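Local atomic coordinates of NAD nucleotidase (Haemophilus influenzae, PDB entry 3ZTV), a protein that degrades NAD to adenosine and nicotinamide riboside, acting in the periplasm as a pyrophosphatase and a zinc-binding 5'-nucleotidase. Residues S14-N19 and P63-A68. Sequence-based numbering, arbitrary orientation.
Sequences SILHIN and PLVLHA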
loop_
_atom_site.group_PDB
_atom_site.type_symbol
_atom_site.label_atom_id
_atom_site.label_comp_id
_atom_site.label_asym_id
_atom_site.label_seq_id
_atom_site.Cartn_x
_atom_site.Cartn_y
_atom_site.Cartn_z
ATOM N N SER A 14 18.615 -2.277 27.619
ATOM C CA SER A 14 19.936 -1.936 27.096
ATOM C C SER A 14 20.093 -2.523 25.689
ATOM O O SER A 14 20.446 -3.690 25.529
ATOM C CB SER A 14 21.040 -2.440 28.032
ATOM O OG SER A 14 20.908 -1.802 29.295
ATOM N N ILE A 15 19.808 -1.713 24.676
ATOM C CA ILE A 15 19.868 -2.174 23.290
ATOM C C ILE A 15 21.314 -2.150 22.781
ATOM O O ILE A 15 22.006 -1.147 22.893
ATOM C CB ILE A 15 18.951 -1.328 22.396
ATOM C CG1 ILE A 15 17.524 -1.335 22.967
ATOM C CG2 ILE A 15 18.987 -1.830 20.958
ATOM C CD1 ILE A 15 16.571 -0.448 22.223
ATOM N N LEU A 16 21.743 -3.276 22.228
ATOM C CA LEU A 16 23.085 -3.444 21.659
ATOM C C LEU A 16 22.885 -3.987 20.256
ATOM O O LEU A 16 22.206 -5.009 20.082
ATOM C CB LEU A 16 23.894 -4.437 22.492
ATOM C CG LEU A 16 24.169 -4.002 23.939
ATOM C CD1 LEU A 16 24.669 -5.170 24.787
ATOM C CD2 LEU A 16 25.176 -2.861 23.960
ATOM N N HIS A 17 23.421 -3.311 19.243
ATOM C CA HIS A 17 23.040 -3.664 17.884
ATOM C C HIS A 17 24.146 -3.463 16.849
ATOM O O HIS A 17 25.022 -2.600 16.989
ATOM C CB HIS A 17 21.783 -2.881 17.484
ATOM C CG HIS A 17 22.014 -1.415 17.324
ATOM N ND1 HIS A 17 22.079 -0.532 18.380
ATOM C CD2 HIS A 17 22.175 -0.676 16.207
ATOM C CE1 HIS A 17 22.290 0.688 17.915
ATOM N NE2 HIS A 17 22.348 0.626 16.597
ATOM N N ILE A 18 24.108 -4.311 15.822
ATOM C CA ILE A 18 24.907 -4.125 14.605
ATOM C C ILE A 18 24.010 -4.279 13.373
ATOM O O ILE A 18 22.847 -4.727 13.481
ATOM C CB ILE A 18 26.108 -5.118 14.486
ATOM C CG1 ILE A 18 25.674 -6.546 14.122
ATOM C CG2 ILE A 18 26.935 -5.131 15.755
ATOM C CD1 ILE A 18 26.852 -7.434 13.664
ATOM N N ASN A 19 24.541 -3.957 12.194
ATOM C CA ASN A 19 23.783 -4.116 10.953
ATOM C C ASN A 19 24.747 -4.173 9.784
ATOM O O ASN A 19 25.853 -3.630 9.852
ATOM C CB ASN A 19 22.821 -2.943 10.741
ATOM C CG ASN A 19 23.550 -1.612 10.655
ATOM O OD1 ASN A 19 23.850 -1.104 9.561
ATOM N ND2 ASN A 19 23.850 -1.041 11.808
ATOM N N PRO A 63 19.849 -6.529 28.699
ATOM C CA PRO A 63 20.368 -6.332 27.343
ATOM C C PRO A 63 19.472 -6.973 26.281
ATOM O O PRO A 63 18.889 -8.039 26.491
ATOM C CB PRO A 63 21.740 -7.025 27.388
ATOM C CG PRO A 63 21.607 -8.061 28.449
ATOM C CD PRO A 63 20.655 -7.491 29.476
ATOM N N LEU A 64 19.379 -6.296 25.139
ATOM C CA LEU A 64 18.659 -6.797 23.969
ATOM C C LEU A 64 19.618 -6.679 22.789
ATOM O O LEU A 64 19.972 -5.564 22.388
ATOM C CB LEU A 64 17.405 -5.955 23.740
ATOM C CG LEU A 64 16.571 -6.258 22.495
ATOM C CD1 LEU A 64 16.000 -7.672 22.576
ATOM C CD2 LEU A 64 15.459 -5.238 22.315
ATOM N N VAL A 65 20.038 -7.818 22.243
ATOM C CA VAL A 65 21.142 -7.861 21.294
ATOM C C VAL A 65 20.604 -8.150 19.899
ATOM O O VAL A 65 20.000 -9.197 19.673
ATOM C CB VAL A 65 22.190 -8.899 21.737
ATOM C CG1 VAL A 65 23.383 -8.895 20.802
ATOM C CG2 VAL A 65 22.638 -8.607 23.171
ATOM N N LEU A 66 20.812 -7.211 18.972
ATOM C CA LEU A 66 20.093 -7.213 17.690
ATOM C C LEU A 66 20.998 -7.088 16.471
ATOM O O LEU A 66 22.035 -6.405 16.506
ATOM C CB LEU A 66 19.098 -6.052 17.652
ATOM C CG LEU A 66 18.127 -5.931 18.828
ATOM C CD1 LEU A 66 17.366 -4.612 18.730
ATOM C CD2 LEU A 66 17.172 -7.114 18.902
ATOM N N HIS A 67 20.571 -7.728 15.383
ATOM C CA HIS A 67 21.236 -7.610 14.084
ATOM C C HIS A 67 20.202 -7.149 13.047
ATOM O O HIS A 67 19.209 -7.844 12.801
ATOM C CB HIS A 67 21.838 -8.952 13.678
ATOM C CG HIS A 67 22.748 -8.875 12.489
ATOM N ND1 HIS A 67 22.381 -8.305 11.284
ATOM C CD2 HIS A 67 24.018 -9.311 12.331
ATOM C CE1 HIS A 67 23.400 -8.382 10.443
ATOM N NE2 HIS A 67 24.400 -9.001 11.048
ATOM N N ALA A 68 20.389 -5.959 12.480
ATOM C CA ALA A 68 19.379 -5.378 11.594
ATOM C C ALA A 68 19.478 -5.740 10.098
ATOM O O ALA A 68 18.957 -4.994 9.254
ATOM C CB ALA A 68 19.318 -3.861 11.775
#
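The imidazole of His67 receives Ile18 off-centre: the CG1 methylene makes a CH-pi contact 4.1 Å from the ring centroid, 30° off the normal, and CD1 reaches obliquely to 3.7 Å from His67 CD2. Placing Ile18 CG1 between backbone N and carbonyl carbon (chi1 74°) turns its longer branch toward the ring. Phe98 meets this ring edge-to-face, while ND1 accepts a hydrogen bond from the backbone N-H of Gly69 and NE2 is hydrogen-bonded to His21 ND1, fixing its rotation; histidine suits the place, offering apolar carbons and two polar nitrogens. The backbones run parallel. Leu64 N bonds to Ser14 O, 2.8 Å away, and Ala68 N to Ile18 O at 2.9 Å, with three similar bonds between them. Branched aliphatics, suited to buried strands, meet on both faces. Ile15 CG2 meets Leu66 CD1 at 3.9 Å on the side turned to strand 221-224 of the second sheet; Leu16 CD1 lies 4.3 Å from Val65 CG2 on the side of helix 46-59. The link between the strands, which includes strands 28-34 and 37-43, returns through that helix as a beta-alpha-beta crossover. Both strands end just before zinc ligands Asp20 and Asp70, as is characteristic of the calcineurin-like metallophosphoesterase fold, whose metal site lies at strand C-termini.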